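Local coordinates for protein KLLA0B12012p (Kluyveromyces lactis, PDB 6Y3P) that interacts, as Pby1, with the mRNA decapping enzyme Dcp2 and probably binds ATP and metal ions through its C-terminal ATP-grasp domain, described here, at residues E18-Y21 and G22-R26; V221-S224 and G225-V229; D369-S372 and I373-P377. All coordinates share one frame; numbering follows the deposited sequence.

Contact 1 of 3, residues E18-Y21 and G22-R26; sequences EYIY and GPLNR. With SO4 (sulfate ion), chain B.
Tyr-21 and Asn-25 meet one turn apart at the start of helix 21-31. Two backbone bonds join the segments. Leu-24 N donates to Ile-20 O at 3.0 Å, and Asn-25 N donates to Tyr-21 O at 3.0 Å. They take over from the type I turn Glu-18 to Tyr-21, in which Tyr-21 N bonds to Glu-18 O.

The next contact is an amide over a ring. Asn-25 ND2 sits above one face of the Tyr-21 ring, shifted toward the rim, and is 3.1 Å from Tyr-21 CZ. The two planes are 60° apart, which rules out a flat stack. Chi1 of -178° swings the Tyr-21 ring away from its own N and alongside its carbonyl carbon, where the amide of the next turn can cover it. With an alanine in place of Tyr-21, the amide of Asn-25 would probably lose the surface beneath it and be freer to turn.

Apolar packing adds a second layer. Ile-20 and Leu-24 lie side by side and point the same way, with Ile-20 CD1 3.9 Å from Leu-24 CD1. Both also touch Phe-367 and Tyr-52. The Pro-23 ring, through CD, rests against the carbonyl oxygens of Tyr-19 and Ile-20, 3.4 Å from each.

The last group is ionic. Arg-26 NH1 bonds to sulfate O2 at 2.8 Å; three further bonds from its NH1 and NH2 are weak. The sulfur lies in the guanidinium plane, at its edge. One guanidinium face covers Gly-22 C and Pro-23 N. Gly-22 CA is 3.1 Å from sulfate O4, and a CB there would clash with the ion. Arg-26 NH2 also forms a salt bridge to Asp-364.

The sulfate probably comes from the crystallisation liquor. Its place is consistent with a spot that can accept an anion, where the positive end of the helix probably adds to the charge of Arg-26.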
loop_
_atom_site.group_PDB
_atom_site.type_symbol
_atom_site.label_atom_id
_atom_site.label_comp_id
_atom_site.label_asym_id
_atom_site.label_seq_id
_atom_site.Cartn_x
_atom_site.Cartn_y
_atom_site.Cartn_z
ATOM N N GLU A 18 -17.459 -5.029 -12.948
ATOM C CA GLU A 18 -16.332 -4.331 -12.319
ATOM C C GLU A 18 -15.967 -3.022 -13.019
ATOM O O GLU A 18 -15.949 -2.935 -14.256
ATOM C CB GLU A 18 -15.099 -5.237 -12.156
ATOM C CG GLU A 18 -15.040 -5.962 -10.820
ATOM C CD GLU A 18 -13.895 -6.948 -10.641
ATOM O OE1 GLU A 18 -12.739 -6.624 -11.012
ATOM O OE2 GLU A 18 -14.152 -8.034 -10.072
ATOM N N TYR A 19 -15.681 -2.005 -12.197
ATOM C CA TYR A 19 -15.312 -0.636 -12.570
ATOM C C TYR A 19 -14.219 -0.544 -13.658
ATOM O O TYR A 19 -14.331 0.281 -14.572
ATOM C CB TYR A 19 -14.883 0.134 -11.291
ATOM C CG TYR A 19 -14.685 1.622 -11.487
ATOM C CD1 TYR A 19 -15.775 2.484 -11.579
ATOM C CD2 TYR A 19 -13.406 2.171 -11.568
ATOM C CE1 TYR A 19 -15.599 3.850 -11.782
ATOM C CE2 TYR A 19 -13.218 3.538 -11.768
ATOM C CZ TYR A 19 -14.319 4.375 -11.864
ATOM O OH TYR A 19 -14.144 5.723 -12.052
ATOM N N ILE A 20 -13.186 -1.407 -13.564
ATOM C CA ILE A 20 -12.014 -1.405 -14.462
ATOM C C ILE A 20 -12.195 -2.154 -15.806
ATOM O O ILE A 20 -11.290 -2.072 -16.643
ATOM C CB ILE A 20 -10.771 -1.923 -13.688
ATOM C CG1 ILE A 20 -10.954 -3.402 -13.206
ATOM C CG2 ILE A 20 -10.485 -0.987 -12.503
ATOM C CD1 ILE A 20 -9.681 -4.106 -12.735
ATOM N N TYR A 21 -13.339 -2.858 -16.026
ATOM C CA TYR A 21 -13.595 -3.643 -17.246
ATOM C C TYR A 21 -13.583 -2.793 -18.542
ATOM O O TYR A 21 -12.804 -3.098 -19.449
ATOM C CB TYR A 21 -14.880 -4.484 -17.123
ATOM C CG TYR A 21 -15.163 -5.339 -18.343
ATOM C CD1 TYR A 21 -14.656 -6.633 -18.447
ATOM C CD2 TYR A 21 -15.946 -4.859 -19.388
ATOM C CE1 TYR A 21 -14.898 -7.413 -19.578
ATOM C CE2 TYR A 21 -16.203 -5.631 -20.516
ATOM C CZ TYR A 21 -15.692 -6.913 -20.602
ATOM O OH TYR A 21 -15.974 -7.660 -21.723
ATOM N N GLY A 22 -14.449 -1.774 -18.614
ATOM C CA GLY A 22 -14.532 -0.836 -19.730
ATOM C C GLY A 22 -13.177 -0.221 -20.035
ATOM O O GLY A 22 -12.679 -0.398 -21.159
ATOM N N PRO A 23 -12.517 0.428 -19.017
ATOM C CA PRO A 23 -11.156 0.968 -19.225
ATOM C C PRO A 23 -10.150 -0.039 -19.799
ATOM O O PRO A 23 -9.450 0.307 -20.758
ATOM C CB PRO A 23 -10.737 1.416 -17.818
ATOM C CG PRO A 23 -12.007 1.723 -17.143
ATOM C CD PRO A 23 -12.980 0.712 -17.639
ATOM N N LEU A 24 -10.089 -1.273 -19.234
ATOM C CA LEU A 24 -9.170 -2.309 -19.703
ATOM C C LEU A 24 -9.421 -2.716 -21.158
ATOM O O LEU A 24 -8.457 -2.877 -21.908
ATOM C CB LEU A 24 -9.183 -3.543 -18.787
ATOM C CG LEU A 24 -8.320 -3.476 -17.552
ATOM C CD1 LEU A 24 -8.758 -4.506 -16.550
ATOM C CD2 LEU A 24 -6.851 -3.630 -17.905
ATOM N N ASN A 25 -10.710 -2.829 -21.567
ATOM C CA ASN A 25 -11.096 -3.146 -22.944
ATOM C C ASN A 25 -10.700 -2.056 -23.926
ATOM O O ASN A 25 -10.172 -2.379 -24.985
ATOM C CB ASN A 25 -12.574 -3.461 -23.053
ATOM C CG ASN A 25 -12.844 -4.936 -23.182
ATOM O OD1 ASN A 25 -12.547 -5.577 -24.201
ATOM N ND2 ASN A 25 -13.410 -5.507 -22.145
ATOM N N ARG A 26 -10.916 -0.768 -23.567
ATOM C CA ARG A 26 -10.536 0.382 -24.410
ATOM C C ARG A 26 -9.008 0.413 -24.597
ATOM O O ARG A 26 -8.515 0.585 -25.714
ATOM C CB ARG A 26 -11.034 1.703 -23.809
ATOM C CG ARG A 26 -12.566 1.793 -23.772
ATOM C CD ARG A 26 -13.051 3.180 -23.360
ATOM N NE ARG A 26 -12.881 3.458 -21.926
ATOM C CZ ARG A 26 -13.779 3.165 -20.983
ATOM N NH1 ARG A 26 -14.912 2.547 -21.300
ATOM N NH2 ARG A 26 -13.539 3.473 -19.714
HETATM S S SO4 B . -16.927 2.455 -18.435
HETATM O O1 SO4 B . -15.846 2.638 -17.455
HETATM O O2 SO4 B . -16.814 3.465 -19.482
HETATM O O3 SO4 B . -18.225 2.579 -17.781
HETATM O O4 SO4 B . -16.851 1.135 -19.039
#

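Contact 2 of 3, residues V221-S224 and G225-V229; sequences VTCS and GDLQV
Ser-224 and Gln-228 form an antiparallel hydrogen-bonded pair, with Ser-224 N to Gln-228 O at 2.8 Å and Gln-228 N to Ser-224 O at 2.9 Å. Cys-223 and Val-229 form the next, non-hydrogen-bonded pair. Cys-223 CA also makes a CA-H...O contact to Gln-228 O at 3.3 Å.

On one face, Cys-223 SG stands beside its backbone N (chi1 -79°), where it meets both Val-229 CG2, at 4.1 Å, and Leu-227 CD1, at 4.2 Å. Val-221 CG1 meets Val-229 CG1 at 3.7 Å, and the two valines cross at a slant. Val-304 and Phe-308 of helix 290-313 pack on this face.

On the other face, Gln-228 is extended beyond CG. One water donates to Gln-228 OE1 at 2.7 Å and to Ser-224 O at 2.8 Å. That carbonyl thus accepts two donors. Gln-228 NE2 bonds to Glu-393.

The positive phi of Gly-225 (57°) is easy for a residue without a side chain. With the cis bond before Leu-227, it helps turn the chain within three residues. This is a beta hairpin joining strands 215-224 and 228-239 in the larger, six-stranded antiparallel sheet of this ATP-grasp domain.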
loop_
_atom_site.group_PDB
_atom_site.type_symbol
_atom_site.label_atom_id
_atom_site.label_comp_id
_atom_site.label_asym_id
_atom_site.label_seq_id
_atom_site.Cartn_x
_atom_site.Cartn_y
_atom_site.Cartn_z
ATOM N N VAL A 221 0.897 1.784 -7.716
ATOM C CA VAL A 221 2.254 1.427 -8.073
ATOM C C VAL A 221 2.193 0.165 -8.912
ATOM O O VAL A 221 1.628 -0.824 -8.462
ATOM C CB VAL A 221 3.111 1.241 -6.801
ATOM C CG1 VAL A 221 4.538 0.806 -7.154
ATOM C CG2 VAL A 221 3.128 2.509 -5.958
ATOM N N THR A 222 2.753 0.198 -10.134
ATOM C CA THR A 222 2.754 -0.968 -11.013
ATOM C C THR A 222 4.143 -1.535 -11.122
ATOM O O THR A 222 5.076 -0.832 -11.484
ATOM C CB THR A 222 2.120 -0.668 -12.402
ATOM O OG1 THR A 222 0.855 -0.045 -12.229
ATOM C CG2 THR A 222 1.945 -1.916 -13.262
ATOM N N CYS A 223 4.276 -2.800 -10.780
ATOM C CA CYS A 223 5.499 -3.571 -10.969
ATOM C C CYS A 223 5.315 -4.301 -12.238
ATOM O O CYS A 223 4.276 -4.909 -12.424
ATOM C CB CYS A 223 5.730 -4.548 -9.825
ATOM S SG CYS A 223 6.412 -3.772 -8.362
ATOM N N SER A 224 6.320 -4.291 -13.084
ATOM C CA SER A 224 6.287 -5.002 -14.356
ATOM C C SER A 224 7.545 -5.877 -14.537
ATOM O O SER A 224 8.658 -5.362 -14.464
ATOM C CB SER A 224 6.151 -4.013 -15.508
ATOM O OG SER A 224 6.102 -4.741 -16.721
ATOM N N GLY A 225 7.335 -7.177 -14.756
ATOM C CA GLY A 225 8.375 -8.176 -14.997
ATOM C C GLY A 225 9.415 -8.289 -13.901
ATOM O O GLY A 225 9.081 -8.148 -12.722
ATOM N N ASP A 226 10.704 -8.520 -14.300
ATOM C CA ASP A 226 11.833 -8.629 -13.378
ATOM C C ASP A 226 12.989 -7.651 -13.717
ATOM O O ASP A 226 13.975 -8.054 -14.325
ATOM C CB ASP A 226 12.322 -10.087 -13.262
ATOM C CG ASP A 226 13.360 -10.378 -12.179
ATOM O OD1 ASP A 226 14.045 -9.419 -11.720
ATOM O OD2 ASP A 226 13.557 -11.574 -11.855
ATOM N N LEU A 227 12.944 -6.397 -13.240
ATOM C CA LEU A 227 11.858 -5.742 -12.527
ATOM C C LEU A 227 11.875 -4.282 -12.886
ATOM O O LEU A 227 12.929 -3.644 -12.835
ATOM C CB LEU A 227 12.023 -5.886 -10.994
ATOM C CG LEU A 227 11.031 -5.096 -10.091
ATOM C CD1 LEU A 227 9.686 -5.825 -9.957
ATOM C CD2 LEU A 227 11.615 -4.874 -8.714
ATOM N N GLN A 228 10.695 -3.735 -13.180
ATOM C CA GLN A 228 10.495 -2.311 -13.383
ATOM C C GLN A 228 9.405 -1.878 -12.445
ATOM O O GLN A 228 8.404 -2.586 -12.289
ATOM C CB GLN A 228 10.110 -2.000 -14.811
ATOM C CG GLN A 228 11.315 -1.881 -15.732
ATOM C CD GLN A 228 10.844 -1.777 -17.147
ATOM O OE1 GLN A 228 10.257 -2.720 -17.686
ATOM N NE2 GLN A 228 10.989 -0.597 -17.740
ATOM N N VAL A 229 9.616 -0.745 -11.768
ATOM C CA VAL A 229 8.653 -0.201 -10.814
ATOM C C VAL A 229 8.179 1.145 -11.319
ATOM O O VAL A 229 8.993 2.015 -11.617
ATOM C CB VAL A 229 9.143 -0.147 -9.349
ATOM C CG1 VAL A 229 7.984 0.234 -8.420
ATOM C CG2 VAL A 229 9.773 -1.473 -8.909
HETATM O O HOH W 1 10.372 -5.262 -16.679
#

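Contact 3 of 3, residues D369-S372 and I373-P377; sequences DVVS and ICVRP
The Arg-376 side chain runs alongside the carbonyl of Ser-372 in the preceding turn. CB lies 3.9 Å from both Val-371 O and Ser-372 O. CG stays near the first of these, 3.8 Å from Val-371 O. CD comes closer to the second, 3.5 Å from Ser-372 O. The chain then bends at CG-CD (chi3 59°), and this turns the guanidinium edge toward the same oxygen, which lies near the group's plane. NE bonds to Pro-382 O, and NH1 bonds to His-31 O of helix 21-31. Backbone carbonyls of two other parts of the chain thus hold the charged tip.

The backbone here makes a wide pi-type turn toward the C-terminal part of helix 357-375. Val-375 N bonds to Val-370 O at 3.1 Å, and Arg-376 N bonds to Val-371 O at 3.0 Å, each spanning five residues. Val-370 O also accepts from Cys-374 N at 2.9 Å, so two N-H groups share this one oxygen. The Val-375 N-H lies in the carbonyl plane, whereas that of Cys-374 is tilted 32° from it. Before the widening, Ile-373 N keeps an alpha-helical i to i+4 bond to Asp-369 O, though a bent one.

Ser-372 OG sits between its backbone N and carbonyl carbon (chi1 64°), and bonds to Asp-368 O. Val-371 CG2 and Val-375 CG2 stand 4.3 Å apart, and both valines touch Leu-32.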
loop_
_atom_site.group_PDB
_atom_site.type_symbol
_atom_site.label_atom_id
_atom_site.label_comp_id
_atom_site.label_asym_id
_atom_site.label_seq_id
_atom_site.Cartn_x
_atom_site.Cartn_y
_atom_site.Cartn_z
ATOM N N ASP A 369 -1.720 3.460 -19.469
ATOM C CA ASP A 369 -0.285 3.392 -19.222
ATOM C C ASP A 369 0.187 1.993 -18.942
ATOM O O ASP A 369 1.230 1.600 -19.460
ATOM C CB ASP A 369 0.103 4.322 -18.073
ATOM C CG ASP A 369 -0.120 5.806 -18.354
ATOM O OD1 ASP A 369 -0.131 6.194 -19.548
ATOM O OD2 ASP A 369 -0.277 6.583 -17.374
ATOM N N VAL A 370 -0.591 1.224 -18.146
ATOM C CA VAL A 370 -0.267 -0.152 -17.775
ATOM C C VAL A 370 -0.206 -1.013 -19.028
ATOM O O VAL A 370 0.782 -1.705 -19.249
ATOM C CB VAL A 370 -1.246 -0.717 -16.701
ATOM C CG1 VAL A 370 -1.098 -2.232 -16.549
ATOM C CG2 VAL A 370 -1.038 -0.022 -15.356
ATOM N N VAL A 371 -1.230 -0.911 -19.876
ATOM C CA VAL A 371 -1.303 -1.663 -21.125
ATOM C C VAL A 371 -0.239 -1.198 -22.149
ATOM O O VAL A 371 0.475 -2.043 -22.681
ATOM C CB VAL A 371 -2.745 -1.662 -21.688
ATOM C CG1 VAL A 371 -2.812 -2.287 -23.073
ATOM C CG2 VAL A 371 -3.705 -2.372 -20.724
ATOM N N SER A 372 -0.096 0.121 -22.378
ATOM C CA SER A 372 0.850 0.653 -23.364
ATOM C C SER A 372 2.338 0.524 -23.001
ATOM O O SER A 372 3.179 0.592 -23.913
ATOM C CB SER A 372 0.526 2.110 -23.683
ATOM O OG SER A 372 0.681 2.951 -22.548
ATOM N N ILE A 373 2.671 0.379 -21.685
ATOM C CA ILE A 373 4.069 0.343 -21.217
ATOM C C ILE A 373 4.494 -1.031 -20.680
ATOM O O ILE A 373 5.626 -1.465 -20.920
ATOM C CB ILE A 373 4.308 1.500 -20.184
ATOM C CG1 ILE A 373 4.136 2.874 -20.882
ATOM C CG2 ILE A 373 5.688 1.391 -19.464
ATOM C CD1 ILE A 373 3.908 4.043 -19.985
ATOM N N CYS A 374 3.609 -1.693 -19.939
ATOM C CA CYS A 374 3.912 -2.985 -19.316
ATOM C C CYS A 374 3.415 -4.194 -20.125
ATOM O O CYS A 374 4.135 -5.197 -20.234
ATOM C CB CYS A 374 3.379 -3.012 -17.884
ATOM S SG CYS A 374 3.891 -1.598 -16.862
ATOM N N VAL A 375 2.167 -4.111 -20.662
ATOM C CA VAL A 375 1.550 -5.222 -21.380
ATOM C C VAL A 375 2.122 -5.358 -22.786
ATOM O O VAL A 375 2.423 -6.472 -23.170
ATOM C CB VAL A 375 -0.011 -5.170 -21.350
ATOM C CG1 VAL A 375 -0.647 -6.309 -22.175
ATOM C CG2 VAL A 375 -0.523 -5.194 -19.910
ATOM N N ARG A 376 2.249 -4.265 -23.561
ATOM C CA ARG A 376 2.784 -4.328 -24.938
ATOM C C ARG A 376 4.120 -5.120 -25.032
ATOM O O ARG A 376 4.175 -6.055 -25.833
ATOM C CB ARG A 376 2.926 -2.917 -25.559
ATOM C CG ARG A 376 1.677 -2.370 -26.245
ATOM C CD ARG A 376 1.926 -0.964 -26.791
ATOM N NE ARG A 376 3.034 -0.942 -27.754
ATOM C CZ ARG A 376 2.899 -1.086 -29.069
ATOM N NH1 ARG A 376 1.696 -1.231 -29.609
ATOM N NH2 ARG A 376 3.963 -1.074 -29.854
ATOM N N PRO A 377 5.147 -4.853 -24.159
ATOM C CA PRO A 377 6.415 -5.604 -24.238
ATOM C C PRO A 377 6.358 -7.127 -24.009
ATOM O O PRO A 377 7.253 -7.834 -24.474
ATOM C CB PRO A 377 7.280 -4.919 -23.179
ATOM C CG PRO A 377 6.753 -3.569 -23.093
ATOM C CD PRO A 377 5.279 -3.767 -23.167
#

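Contact 1 comes first, where the loop after strand 8-12 turns into helix 21-31. Contact 2 follows and closes the hairpin between strands 215-224 and 228-239. Contact 3 comes last, within helix 357-375. Each is local and lies in series with the others; none nests or crosses. Contacts 2 and 3 touch: Ser-224 OG packs 3.4 Å from Cys-374 CB, and Thr-222 meets Val-370 and Cys-374. Contacts 1 and 3 do not touch, their nearest atoms being about 4 Å apart, but helix 21-31 packs on helix 357-375. Helix 357-375 thus lies between the N-terminal region with the parallel sheet and the antiparallel sheet that holds the hairpin.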